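Pyridoxine 4-oxidase (Mesorhizobium loti, PDB 4HA6) oxidises the 4-hydroxymethyl group of pyridoxine to an aldehyde with FAD as cofactor and oxygen as acceptor, as a member of the GMC oxidoreductase family. Local coordinates at residues W58-E63 and L382-A387. Sequence-based numbering, arbitrary orientation.
Sequences WDYRTE and LIIDPA. With FAD (flavin-adenine dinucleotide), chain B.
Ile384 takes the central place against 58-63: its carbonyl O accepts the backbone N-H of Glu63 (N to O 2.9 Å, 158° at the hydrogen), and its CD1 lies 3.7 Å from CB of Tyr60. With CG1 anti to the carbonyl carbon (chi1 -61°), the extended chain brings CD1 up to the Tyr60 side chain, the two crossing at about a right angle. The Tyr60 ring also meets Leu382, whose CD1 is 3.9 Å from Tyr60 CE1. The Glu63 chain bends at chi2 (-58°), laying CD 3.9 Å from CG2 of Ile383, while OE1 salt-bridges Arg381. Beside the direct backbone bond, a water receives the N-H of Ile384 (2.9 Å from N) and lies within hydrogen-bonding distance of Arg61 O and Leu382 O. Tyr60 OH, bonded to Glu255, sits 3.2 Å above the Trp58 ring plane, near its rim; Trp58 lines the FAD pocket, its NE1 giving a weak hydrogen bond to ribose O2B of FAD (3.4 Å), and Tyr60 thus links strand 383-385 to the cofactor site. A leucine in place of Trp58 would probably leave this hydroxyl without its indole partner and Tyr60 OH without the ring beneath it. Strand 60-61 pairs antiparallel with 74-75, and 383-385 with 370-372; the contact joins these small sheets, with Trp75 touching Thr62, Ile384 and Pro386, and Leu254 of helix 252-262 packing on Tyr60 and Ile384.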
loop_
_atom_site.group_PDB
_atom_site.type_symbol
_atom_site.label_atom_id
_atom_site.label_comp_id
_atom_site.label_asym_id
_atom_site.label_seq_id
_atom_site.Cartn_x
_atom_site.Cartn_y
_atom_site.Cartn_z
ATOM N N TRP A 58 5.260 4.941 12.500
ATOM C CA TRP A 58 6.179 6.036 12.168
ATOM C C TRP A 58 5.493 7.405 12.229
ATOM O O TRP A 58 6.090 8.391 12.685
ATOM C CB TRP A 58 6.797 5.833 10.778
ATOM C CG TRP A 58 7.768 4.679 10.665
ATOM C CD1 TRP A 58 7.464 3.371 10.384
ATOM C CD2 TRP A 58 9.203 4.734 10.812
ATOM N NE1 TRP A 58 8.619 2.613 10.352
ATOM C CE2 TRP A 58 9.697 3.424 10.620
ATOM C CE3 TRP A 58 10.113 5.762 11.093
ATOM C CZ2 TRP A 58 11.061 3.115 10.704
ATOM C CZ3 TRP A 58 11.464 5.457 11.171
ATOM C CH2 TRP A 58 11.926 4.143 10.978
ATOM N N ASP A 59 4.245 7.457 11.763
ATOM C CA ASP A 59 3.437 8.677 11.818
ATOM C C ASP A 59 4.093 9.895 11.136
ATOM O O ASP A 59 4.359 10.901 11.783
ATOM C CB ASP A 59 3.068 8.994 13.274
ATOM C CG ASP A 59 1.963 10.017 13.384
ATOM O OD1 ASP A 59 1.115 10.076 12.471
ATOM O OD2 ASP A 59 1.938 10.760 14.384
ATOM N N TYR A 60 4.346 9.796 9.832
ATOM C CA TYR A 60 4.935 10.899 9.069
ATOM C C TYR A 60 3.904 11.993 8.859
ATOM O O TYR A 60 2.704 11.728 8.869
ATOM C CB TYR A 60 5.395 10.423 7.685
ATOM C CG TYR A 60 6.390 9.298 7.713
ATOM C CD1 TYR A 60 7.757 9.560 7.828
ATOM C CD2 TYR A 60 5.974 7.970 7.605
ATOM C CE1 TYR A 60 8.684 8.528 7.854
ATOM C CE2 TYR A 60 6.901 6.932 7.614
ATOM C CZ TYR A 60 8.251 7.219 7.742
ATOM O OH TYR A 60 9.187 6.205 7.770
ATOM N N ARG A 61 4.370 13.216 8.632
ATOM C CA ARG A 61 3.476 14.333 8.371
ATOM C C ARG A 61 3.847 14.946 7.015
ATOM O O ARG A 61 4.998 15.328 6.802
ATOM C CB ARG A 61 3.606 15.357 9.501
ATOM C CG ARG A 61 2.608 16.487 9.428
ATOM C CD ARG A 61 3.007 17.611 10.355
ATOM N NE ARG A 61 2.349 18.872 10.011
ATOM C CZ ARG A 61 2.785 19.719 9.077
ATOM N NH1 ARG A 61 3.882 19.441 8.372
ATOM N NH2 ARG A 61 2.120 20.847 8.842
ATOM N N THR A 62 2.901 15.018 6.076
ATOM C CA THR A 62 3.234 15.597 4.767
ATOM C C THR A 62 3.285 17.118 4.852
ATOM O O THR A 62 2.743 17.708 5.798
ATOM C CB THR A 62 2.188 15.266 3.706
ATOM O OG1 THR A 62 1.125 16.212 3.794
ATOM C CG2 THR A 62 1.638 13.822 3.865
ATOM N N GLU A 63 3.919 17.757 3.870
ATOM C CA GLU A 63 3.750 19.201 3.693
ATOM C C GLU A 63 2.269 19.566 3.542
ATOM O O GLU A 63 1.450 18.722 3.167
ATOM C CB GLU A 63 4.496 19.672 2.451
ATOM C CG GLU A 63 6.019 19.450 2.510
ATOM C CD GLU A 63 6.659 20.147 3.697
ATOM O OE1 GLU A 63 6.996 19.458 4.694
ATOM O OE2 GLU A 63 6.821 21.383 3.631
ATOM N N LEU A 382 11.400 13.650 7.136
ATOM C CA LEU A 382 11.321 13.663 5.685
ATOM C C LEU A 382 10.425 14.793 5.218
ATOM O O LEU A 382 9.462 15.158 5.903
ATOM C CB LEU A 382 10.802 12.328 5.146
ATOM C CG LEU A 382 11.695 11.101 5.326
ATOM C CD1 LEU A 382 10.968 9.822 4.912
ATOM C CD2 LEU A 382 13.021 11.232 4.569
ATOM N N ILE A 383 10.762 15.347 4.055
ATOM C CA ILE A 383 9.926 16.342 3.391
ATOM C C ILE A 383 9.101 15.621 2.322
ATOM O O ILE A 383 9.629 15.227 1.279
ATOM C CB ILE A 383 10.775 17.443 2.760
ATOM C CG1 ILE A 383 11.759 18.011 3.799
ATOM C CG2 ILE A 383 9.883 18.540 2.149
ATOM C CD1 ILE A 383 12.533 19.216 3.304
ATOM N N ILE A 384 7.816 15.430 2.615
ATOM C CA ILE A 384 6.928 14.596 1.810
ATOM C C ILE A 384 5.844 15.459 1.172
ATOM O O ILE A 384 4.988 16.023 1.873
ATOM C CB ILE A 384 6.246 13.519 2.681
ATOM C CG1 ILE A 384 7.288 12.602 3.322
ATOM C CG2 ILE A 384 5.231 12.708 1.861
ATOM C CD1 ILE A 384 6.767 11.871 4.568
ATOM N N ASP A 385 5.891 15.574 -0.154
ATOM C CA ASP A 385 4.872 16.326 -0.880
ATOM C C ASP A 385 4.168 15.407 -1.857
ATOM O O ASP A 385 4.629 15.256 -2.978
ATOM C CB ASP A 385 5.502 17.497 -1.646
ATOM C CG ASP A 385 4.508 18.196 -2.575
ATOM O OD1 ASP A 385 4.948 18.866 -3.537
ATOM O OD2 ASP A 385 3.282 18.071 -2.351
ATOM N N PRO A 386 3.033 14.806 -1.442
ATOM C CA PRO A 386 2.323 13.885 -2.326
ATOM C C PRO A 386 1.695 14.591 -3.537
ATOM O O PRO A 386 1.256 13.879 -4.436
ATOM C CB PRO A 386 1.222 13.296 -1.423
ATOM C CG PRO A 386 1.078 14.282 -0.290
ATOM C CD PRO A 386 2.443 14.855 -0.092
ATOM N N ALA A 387 1.654 15.928 -3.550
ATOM C CA ALA A 387 1.035 16.702 -4.647
ATOM C C ALA A 387 -0.407 16.276 -4.902
ATOM O O ALA A 387 -0.828 16.112 -6.052
ATOM C CB ALA A 387 1.854 16.589 -5.934
HETATM P PA FAD B . 6.470 -1.823 4.816
HETATM O O1A FAD B . 5.556 -3.032 4.962
HETATM O O2A FAD B . 6.000 -0.497 5.344
HETATM O O5B FAD B . 7.878 -2.213 5.511
HETATM C C5B FAD B . 8.923 -1.288 5.798
HETATM C C4B FAD B . 9.677 -1.890 6.974
HETATM O O4B FAD B . 11.047 -1.476 6.997
HETATM C C3B FAD B . 9.063 -1.446 8.295
HETATM O O3B FAD B . 8.958 -2.623 9.114
HETATM C C2B FAD B . 10.065 -0.450 8.874
HETATM O O2B FAD B . 10.057 -0.467 10.313
HETATM C C1B FAD B . 11.388 -0.938 8.289
HETATM N N9A FAD B . 12.418 0.121 8.073
HETATM C C8A FAD B . 12.220 1.348 7.544
HETATM N N7A FAD B . 13.395 2.032 7.478
HETATM C C5A FAD B . 14.376 1.237 7.966
HETATM C C6A FAD B . 15.844 1.346 8.174
HETATM N N6A FAD B . 16.527 2.483 7.828
HETATM N N1A FAD B . 16.486 0.271 8.716
HETATM C C2A FAD B . 15.829 -0.860 9.050
HETATM N N3A FAD B . 14.496 -1.014 8.878
HETATM C C4A FAD B . 13.724 -0.022 8.351
HETATM N N1 FAD B . -2.672 -2.446 1.571
HETATM C C2 FAD B . -3.587 -3.308 1.092
HETATM O O2 FAD B . -3.337 -3.908 0.023
HETATM N N3 FAD B . -4.767 -3.527 1.703
HETATM C C4 FAD B . -5.106 -2.911 2.849
HETATM O O4 FAD B . -6.219 -3.116 3.401
HETATM C C4X FAD B . -4.150 -1.947 3.439
HETATM N N5 FAD B . -4.416 -1.273 4.576
HETATM C C5X FAD B . -3.513 -0.410 5.104
HETATM C C6 FAD B . -3.794 0.273 6.286
HETATM C C7 FAD B . -2.864 1.153 6.832
HETATM C C7M FAD B . -3.185 1.882 8.113
HETATM C C8 FAD B . -1.557 1.367 6.151
HETATM C C8M FAD B . -0.557 2.324 6.741
HETATM C C9 FAD B . -1.263 0.687 4.969
HETATM C C9A FAD B . -2.205 -0.187 4.426
HETATM N N10 FAD B . -1.922 -0.875 3.233
HETATM C C10 FAD B . -2.878 -1.760 2.715
HETATM C "C1'" FAD B . -0.644 -0.660 2.541
HETATM C "C2'" FAD B . 0.325 -1.819 2.711
HETATM O "O2'" FAD B . 0.365 -2.231 4.086
HETATM C "C3'" FAD B . 1.698 -1.319 2.259
HETATM O "O3'" FAD B . 1.564 -0.751 0.945
HETATM C "C4'" FAD B . 2.722 -2.441 2.241
HETATM O "O4'" FAD B . 2.774 -3.017 3.558
HETATM C "C5'" FAD B . 4.102 -1.933 1.810
HETATM O "O5'" FAD B . 5.076 -2.889 2.225
HETATM P P FAD B . 6.633 -2.562 2.043
HETATM O O1P FAD B . 7.460 -3.834 2.181
HETATM O O2P FAD B . 6.825 -1.683 0.823
HETATM O O3P FAD B . 6.916 -1.598 3.293
HETATM O O HOH W 1 6.895 16.465 5.110
#